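Local coordinates for glycosyl hydrolases family 2, sugar binding domain protein (Bacteroides uniformis str. 3978 T3 ii, PDB 6D1P) that probably hydrolyses O-glycosidic bonds as a gut bacterial beta-glucuronidase of glycosyl hydrolase family 2, at residues 67-72 with 188-193; 655-660 with 685-690. All coordinates share one frame; numbering follows the deposited sequence.

Contact 1: residues 67-72 with 188-193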
ATOM      1  N   VAL A  67     -14.046 -10.418   2.831  1.00 26.39           N
ATOM      2  CA  VAL A  67     -14.206  -9.626   4.039  1.00 33.12           C
ATOM      3  C   VAL A  67     -15.657  -9.687   4.482  1.00 32.30           C
ATOM      4  O   VAL A  67     -16.563 -10.009   3.706  1.00 30.78           O
ATOM      5  CB  VAL A  67     -13.780  -8.153   3.841  1.00 31.09           C
ATOM      6  CG1 VAL A  67     -12.310  -8.074   3.450  1.00 28.73           C
ATOM      7  CG2 VAL A  67     -14.651  -7.508   2.782  1.00 25.52           C
ATOM      8  N   THR A  68     -15.859  -9.351   5.751  1.00 30.50           N
ATOM      9  CA  THR A  68     -17.173  -9.166   6.349  1.00 30.13           C
ATOM     10  C   THR A  68     -17.334  -7.694   6.727  1.00 30.77           C
ATOM     11  O   THR A  68     -16.444  -7.113   7.362  1.00 32.23           O
ATOM     12  CB  THR A  68     -17.324 -10.089   7.564  1.00 31.08           C
ATOM     13  OG1 THR A  68     -17.485 -11.441   7.108  1.00 34.72           O
ATOM     14  CG2 THR A  68     -18.516  -9.695   8.459  1.00 29.55           C
ATOM     15  N   LEU A  69     -18.456  -7.077   6.294  1.00 28.69           N
ATOM     16  CA  LEU A  69     -18.775  -5.690   6.639  1.00 30.40           C
ATOM     17  C   LEU A  69     -19.322  -5.588   8.061  1.00 30.27           C
ATOM     18  O   LEU A  69     -19.940  -6.528   8.567  1.00 30.82           O
ATOM     19  CB  LEU A  69     -19.799  -5.098   5.665  1.00 27.30           C
ATOM     20  CG  LEU A  69     -19.352  -5.083   4.193  1.00 29.76           C
ATOM     21  CD1 LEU A  69     -20.144  -4.094   3.362  1.00 24.77           C
ATOM     22  CD2 LEU A  69     -17.865  -4.805   4.078  1.00 26.99           C
ATOM     23  N   PRO A  70     -19.114  -4.442   8.735  1.00 33.17           N
ATOM     24  CA  PRO A  70     -18.380  -3.269   8.238  1.00 28.51           C
ATOM     25  C   PRO A  70     -16.876  -3.498   8.141  1.00 27.55           C
ATOM     26  O   PRO A  70     -16.316  -4.345   8.835  1.00 26.65           O
ATOM     27  CB  PRO A  70     -18.691  -2.193   9.275  1.00 26.79           C
ATOM     28  CG  PRO A  70     -18.986  -2.936  10.512  1.00 31.55           C
ATOM     29  CD  PRO A  70     -19.665  -4.212  10.081  1.00 33.00           C
ATOM     30  N   HIS A  71     -16.229  -2.716   7.285  1.00 26.78           N
ATOM     31  CA  HIS A  71     -14.839  -2.933   6.931  1.00 24.21           C
ATOM     32  C   HIS A  71     -14.143  -1.595   6.729  1.00 26.47           C
ATOM     33  O   HIS A  71     -14.741  -0.625   6.244  1.00 24.25           O
ATOM     34  CB  HIS A  71     -14.740  -3.781   5.672  1.00 23.13           C
ATOM     35  CG  HIS A  71     -13.355  -3.873   5.132  1.00 26.99           C
ATOM     36  ND1 HIS A  71     -12.885  -3.025   4.151  1.00 23.69           N
ATOM     37  CD2 HIS A  71     -12.326  -4.690   5.459  1.00 25.88           C
ATOM     38  CE1 HIS A  71     -11.628  -3.332   3.884  1.00 25.49           C
ATOM     39  NE2 HIS A  71     -11.266  -4.336   4.666  1.00 27.18           N
ATOM     40  N   CYS A  72     -12.860  -1.555   7.078  1.00 25.31           N
ATOM     41  CA  CYS A  72     -12.121  -0.304   7.028  1.00 24.84           C
ATOM     42  C   CYS A  72     -10.748  -0.523   6.403  1.00 24.47           C
ATOM     43  O   CYS A  72     -10.049  -1.473   6.764  1.00 21.23           O
ATOM     44  CB  CYS A  72     -11.991   0.280   8.442  1.00 23.16           C
ATOM     45  SG  CYS A  72     -11.007   1.770   8.533  1.00 23.35           S
ATOM     46  N   GLY A 188     -11.030   5.144   5.451  1.00 24.18           N
ATOM     47  CA  GLY A 188     -11.595   4.718   4.180  1.00 20.95           C
ATOM     48  C   GLY A 188     -12.389   3.431   4.322  1.00 23.59           C
ATOM     49  O   GLY A 188     -12.100   2.594   5.181  1.00 19.61           O
ATOM     50  N   GLY A 189     -13.406   3.283   3.467  1.00 25.43           N
ATOM     51  CA  GLY A 189     -14.117   2.030   3.286  1.00 23.43           C
ATOM     52  C   GLY A 189     -15.551   2.089   3.792  1.00 26.20           C
ATOM     53  O   GLY A 189     -16.060   3.133   4.205  1.00 24.58           O
ATOM     54  N   LEU A 190     -16.204   0.922   3.749  1.00 25.94           N
ATOM     55  CA  LEU A 190     -17.601   0.765   4.168  1.00 26.55           C
ATOM     56  C   LEU A 190     -17.622   0.398   5.650  1.00 25.95           C
ATOM     57  O   LEU A 190     -17.946  -0.716   6.071  1.00 22.10           O
ATOM     58  CB  LEU A 190     -18.302  -0.276   3.301  1.00 25.19           C
ATOM     59  CG  LEU A 190     -18.316   0.081   1.803  1.00 25.13           C
ATOM     60  CD1 LEU A 190     -18.646  -1.124   0.944  1.00 22.85           C
ATOM     61  CD2 LEU A 190     -19.289   1.239   1.513  1.00 22.76           C
ATOM     62  N   TYR A 191     -17.224   1.371   6.449  1.00 27.86           N
ATOM     63  CA  TYR A 191     -17.008   1.126   7.860  1.00 21.89           C
ATOM     64  C   TYR A 191     -18.270   1.285   8.680  1.00 23.10           C
ATOM     65  O   TYR A 191     -18.238   1.057   9.892  1.00 26.68           O
ATOM     66  CB  TYR A 191     -15.896   2.033   8.386  1.00 23.31           C
ATOM     67  CG  TYR A 191     -15.933   3.489   7.935  1.00 26.85           C
ATOM     68  CD1 TYR A 191     -16.951   4.349   8.350  1.00 26.12           C
ATOM     69  CD2 TYR A 191     -14.907   4.019   7.144  1.00 22.53           C
ATOM     70  CE1 TYR A 191     -16.968   5.686   7.964  1.00 23.91           C
ATOM     71  CE2 TYR A 191     -14.906   5.340   6.765  1.00 21.49           C
ATOM     72  CZ  TYR A 191     -15.943   6.178   7.170  1.00 23.57           C
ATOM     73  OH  TYR A 191     -15.947   7.504   6.790  1.00 20.85           O
ATOM     74  N   ARG A 192     -19.382   1.659   8.059  1.00 27.20           N
ATOM     75  CA  ARG A 192     -20.686   1.567   8.696  1.00 31.86           C
ATOM     76  C   ARG A 192     -21.578   0.709   7.821  1.00 29.41           C
ATOM     77  O   ARG A 192     -21.337   0.564   6.619  1.00 28.61           O
ATOM     78  CB  ARG A 192     -21.354   2.929   8.923  1.00 26.14           C
ATOM     79  CG  ARG A 192     -20.630   3.803   9.873  1.00 22.89           C
ATOM     80  CD  ARG A 192     -21.445   5.048  10.130  1.00 26.96           C
ATOM     81  NE  ARG A 192     -20.629   6.071  10.763  1.00 25.72           N
ATOM     82  CZ  ARG A 192     -20.861   7.369  10.664  1.00 24.60           C
ATOM     83  NH1 ARG A 192     -21.895   7.793   9.957  1.00 24.62           N
ATOM     84  NH2 ARG A 192     -20.063   8.245  11.266  1.00 22.46           N
ATOM     85  N   TYR A 193     -22.620   0.173   8.452  1.00 26.83           N
ATOM     86  CA  TYR A 193     -23.485  -0.803   7.814  1.00 25.59           C
ATOM     87  C   TYR A 193     -24.051  -0.299   6.497  1.00 31.91           C
ATOM     88  O   TYR A 193     -24.414   0.877   6.348  1.00 29.32           O
ATOM     89  CB  TYR A 193     -24.632  -1.168   8.753  1.00 30.86           C
ATOM     90  CG  TYR A 193     -24.166  -1.939   9.967  1.00 34.34           C
ATOM     91  CD1 TYR A 193     -23.522  -3.168   9.825  1.00 28.07           C
ATOM     92  CD2 TYR A 193     -24.371  -1.441  11.255  1.00 31.54           C
ATOM     93  CE1 TYR A 193     -23.089  -3.873  10.924  1.00 28.18           C
ATOM     94  CE2 TYR A 193     -23.956  -2.143  12.356  1.00 28.14           C
ATOM     95  CZ  TYR A 193     -23.307  -3.356  12.192  1.00 31.32           C
ATOM     96  OH  TYR A 193     -22.868  -4.060  13.296  1.00 30.86           O
TER

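Contact 2: residues 655-660 with 685-690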
ATOM      1  N   PHE A 655      -6.244  -1.040  54.499  1.00 40.21           N
ATOM      2  CA  PHE A 655      -5.464  -2.017  55.242  1.00 41.62           C
ATOM      3  C   PHE A 655      -4.193  -2.290  54.462  1.00 40.83           C
ATOM      4  O   PHE A 655      -4.242  -2.503  53.244  1.00 44.34           O
ATOM      5  CB  PHE A 655      -6.222  -3.332  55.456  1.00 40.73           C
ATOM      6  CG  PHE A 655      -7.599  -3.175  56.037  1.00 39.13           C
ATOM      7  CD1 PHE A 655      -7.810  -3.306  57.405  1.00 40.63           C
ATOM      8  CD2 PHE A 655      -8.692  -2.962  55.213  1.00 38.79           C
ATOM      9  CE1 PHE A 655      -9.090  -3.185  57.939  1.00 39.70           C
ATOM     10  CE2 PHE A 655      -9.975  -2.831  55.742  1.00 39.25           C
ATOM     11  CZ  PHE A 655     -10.170  -2.946  57.107  1.00 39.01           C
ATOM     12  N   VAL A 656      -3.065  -2.292  55.162  1.00 38.00           N
ATOM     13  CA  VAL A 656      -1.772  -2.617  54.582  1.00 41.98           C
ATOM     14  C   VAL A 656      -1.195  -3.805  55.348  1.00 48.78           C
ATOM     15  O   VAL A 656      -0.985  -3.723  56.569  1.00 46.55           O
ATOM     16  CB  VAL A 656      -0.825  -1.413  54.614  1.00 39.93           C
ATOM     17  CG1 VAL A 656       0.512  -1.771  53.967  1.00 36.77           C
ATOM     18  CG2 VAL A 656      -1.482  -0.251  53.903  1.00 36.85           C
ATOM     19  N   ASN A 657      -0.962  -4.915  54.634  1.00 43.22           N
ATOM     20  CA  ASN A 657      -0.395  -6.134  55.221  1.00 43.77           C
ATOM     21  C   ASN A 657      -1.180  -6.581  56.458  1.00 41.88           C
ATOM     22  O   ASN A 657      -0.610  -6.969  57.479  1.00 44.63           O
ATOM     23  CB  ASN A 657       1.092  -5.936  55.542  1.00 40.87           C
ATOM     24  CG  ASN A 657       1.956  -5.861  54.290  1.00 43.26           C
ATOM     25  OD1 ASN A 657       1.602  -6.419  53.248  1.00 40.06           O
ATOM     26  ND2 ASN A 657       3.099  -5.186  54.390  1.00 40.81           N
ATOM     27  N   GLY A 658      -2.512  -6.513  56.364  1.00 38.95           N
ATOM     28  CA  GLY A 658      -3.397  -6.851  57.461  1.00 45.35           C
ATOM     29  C   GLY A 658      -3.636  -5.753  58.484  1.00 45.27           C
ATOM     30  O   GLY A 658      -4.629  -5.825  59.217  1.00 41.39           O
ATOM     31  N   VAL A 659      -2.770  -4.742  58.551  1.00 44.85           N
ATOM     32  CA  VAL A 659      -2.838  -3.693  59.565  1.00 42.78           C
ATOM     33  C   VAL A 659      -3.704  -2.538  59.067  1.00 45.95           C
ATOM     34  O   VAL A 659      -3.342  -1.848  58.104  1.00 39.31           O
ATOM     35  CB  VAL A 659      -1.433  -3.189  59.913  1.00 42.51           C
ATOM     36  CG1 VAL A 659      -1.514  -2.098  60.981  1.00 36.02           C
ATOM     37  CG2 VAL A 659      -0.552  -4.348  60.335  1.00 36.71           C
ATOM     38  N   SER A 660      -4.831  -2.304  59.749  1.00 45.32           N
ATOM     39  CA  SER A 660      -5.683  -1.159  59.428  1.00 44.66           C
ATOM     40  C   SER A 660      -4.909   0.151  59.551  1.00 45.05           C
ATOM     41  O   SER A 660      -4.113   0.340  60.477  1.00 42.35           O
ATOM     42  CB  SER A 660      -6.908  -1.115  60.339  1.00 41.50           C
ATOM     43  OG  SER A 660      -7.659   0.074  60.114  1.00 41.37           O
ATOM     44  N   GLY A 685      10.004  -6.226  49.018  1.00 41.23           N
ATOM     45  CA  GLY A 685       9.278  -7.397  48.590  1.00 40.47           C
ATOM     46  C   GLY A 685       7.816  -7.086  48.361  1.00 38.59           C
ATOM     47  O   GLY A 685       7.430  -5.945  48.100  1.00 36.65           O
ATOM     48  N   ASN A 686       6.990  -8.127  48.461  1.00 37.53           N
ATOM     49  CA  ASN A 686       5.570  -7.986  48.172  1.00 37.23           C
ATOM     50  C   ASN A 686       4.858  -7.279  49.314  1.00 38.70           C
ATOM     51  O   ASN A 686       5.268  -7.355  50.476  1.00 44.07           O
ATOM     52  CB  ASN A 686       4.924  -9.349  47.934  1.00 35.66           C
ATOM     53  CG  ASN A 686       3.639  -9.258  47.114  1.00 42.00           C
ATOM     54  OD1 ASN A 686       3.486  -8.388  46.236  1.00 37.05           O
ATOM     55  ND2 ASN A 686       2.703 -10.164  47.395  1.00 41.06           N
ATOM     56  N   ASN A 687       3.777  -6.591  48.971  1.00 37.03           N
ATOM     57  CA  ASN A 687       2.924  -5.931  49.950  1.00 38.76           C
ATOM     58  C   ASN A 687       1.475  -6.110  49.530  1.00 40.75           C
ATOM     59  O   ASN A 687       1.145  -5.960  48.347  1.00 40.58           O
ATOM     60  CB  ASN A 687       3.245  -4.442  50.066  1.00 33.07           C
ATOM     61  CG  ASN A 687       4.581  -4.185  50.698  1.00 38.75           C
ATOM     62  OD1 ASN A 687       4.660  -3.879  51.888  1.00 43.17           O
ATOM     63  ND2 ASN A 687       5.649  -4.309  49.917  1.00 36.03           N
ATOM     64  N   LYS A 688       0.615  -6.443  50.489  1.00 34.61           N
ATOM     65  CA  LYS A 688      -0.816  -6.520  50.233  1.00 37.92           C
ATOM     66  C   LYS A 688      -1.478  -5.254  50.761  1.00 39.61           C
ATOM     67  O   LYS A 688      -1.211  -4.831  51.889  1.00 40.45           O
ATOM     68  CB  LYS A 688      -1.430  -7.760  50.873  1.00 40.04           C
ATOM     69  CG  LYS A 688      -2.835  -8.056  50.385  1.00 40.80           C
ATOM     70  CD  LYS A 688      -3.249  -9.469  50.788  1.00 44.51           C
ATOM     71  CE  LYS A 688      -4.530  -9.455  51.613  1.00 48.23           C
ATOM     72  NZ  LYS A 688      -4.704 -10.732  52.407  1.00 46.70           N
ATOM     73  N   ILE A 689      -2.296  -4.630  49.921  1.00 39.97           N
ATOM     74  CA  ILE A 689      -2.992  -3.393  50.248  1.00 35.57           C
ATOM     75  C   ILE A 689      -4.454  -3.622  49.932  1.00 35.04           C
ATOM     76  O   ILE A 689      -4.799  -3.965  48.797  1.00 35.47           O
ATOM     77  CB  ILE A 689      -2.446  -2.189  49.465  1.00 32.82           C
ATOM     78  CG1 ILE A 689      -1.088  -1.768  50.022  1.00 35.44           C
ATOM     79  CG2 ILE A 689      -3.427  -1.020  49.516  1.00 31.88           C
ATOM     80  CD1 ILE A 689      -0.079  -1.389  48.965  1.00 38.76           C
ATOM     81  N   THR A 690      -5.307  -3.477  50.933  1.00 36.54           N
ATOM     82  CA  THR A 690      -6.730  -3.655  50.722  1.00 37.17           C
ATOM     83  C   THR A 690      -7.469  -2.432  51.225  1.00 34.49           C
ATOM     84  O   THR A 690      -6.959  -1.658  52.037  1.00 34.62           O
ATOM     85  CB  THR A 690      -7.259  -4.898  51.435  1.00 40.21           C
ATOM     86  OG1 THR A 690      -7.126  -4.709  52.849  1.00 41.74           O
ATOM     87  CG2 THR A 690      -6.480  -6.129  51.003  1.00 35.86           C
TER

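Contact 1: residues 67-72 with 188-193
P70 lies against the backbone of Y191 and the ring of Y193. It has the most surface buried here, followed by L190 and C72. The peptide bond before P70 is cis. CB of P70 rests 3.3 Å from Y191 O. CD of the same P70 ring meets CE1 of Y193 at 3.5 Å, and the two side chains pass at a slant.

L190 contributes both backbone and side chain. It is the centre of an inverse gamma turn, and its carbonyl O accepts the one hydrogen bond between the segments, from H71 N at 2.9 Å. The N-H points almost straight at the oxygen (169°) but comes from above the carbonyl plane. The side chain of L190 touches L69, with the two CD1 methyls 4.1 Å apart.

C72 closes the other end of the contact. Its CA makes a CA-H...O contact of 3.4 Å with G188 O. SG is anti to the backbone N (chi1 176°), which places it 3.6 Å from the same G188 O. That oxygen also sits in the plane of the Y191 ring, at its edge. G189 packs its backbone against H71 O.

Both segments belong to the sugar-binding domain. 67-72 begins on the last residue of strand 65-67 and runs on as a loop, and V67 and L69 pack on W35 of strand 35-38. L190 reaches I166 and C168 of strand 162-169. Y92 OH of strand 89-96 bonds both H71 ND1 and L190 N. The loop 188-193 then leads directly into strand 194-199 of the second sheet.

Contact 2: residues 655-660 with 685-690
F655 and T690 form an antiparallel hydrogen-bonded pair. F655 N donates to T690 O at 2.6 Å, and T690 N returns a bond to F655 O at 2.7 Å. Next along, V656 and I689 are a non-hydrogen-bonded pair. Beyond them N657 N donates to K688 O at 2.8 Å. CA-H...O contacts from I689 to F655 O and from V656 to K688 O fill in between these bonds.

Side-chain amides carry the polar contact past the end of the strand. CG of N657 is anti to its own carbonyl carbon (chi1 -71°), and OD1 accepts from K688 N at 2.9 Å. N657 thus grips K688 twice, by its backbone N and by its side chain. Its ND2 donates to N687 OD1 at 3.2 Å, with the two amide planes only 25° apart. N687 ND2 is in turn bonded to R683 O, which holds this second amide from its other end.

Apolar contact lies on the sheet face of V656 and I689. Their side chains run side by side, CG2 of V656 and CG1 of I689 being 4.2 Å apart.

A van der Waals contact of a hydroxyl lies on the face of F655 and T690. OG1 of T690 sits 3.1 Å from F655 CB and also touches the ring carbon CD2, the two side chains crossing at a slant.

V656 to V659 is a type I' turn, with N657 and G658 at its two corners. It closes the tight beta hairpin of strands 651-656 and 659-665. The contact joins strand 685-695 to the first arm of this hairpin. The second arm, 659-665, is the outermost strand of the sheet within this chain. The sheet belongs to the DUF4982 domain, of the E-set clan.

From the N terminus, contact 1 comes first. It closes a long loop: 115 residues lie between its segments, including strands of both sheets of the sugar-binding domain. The chain then passes through the second family 2 domain and the TIM barrel before contact 2 opens. Contact 2 closes a short loop of 24 residues. It joins a hairpin to the next strand of its sheet, after an excursion that includes strand 677-680. The contacts are in series, so they neither nest nor cross. The centres of contacts 1 and 2 are about 50 Å apart. Contact 1 is buried and joins two loops; contact 2 is partly buried and lies far from the centre of the chain.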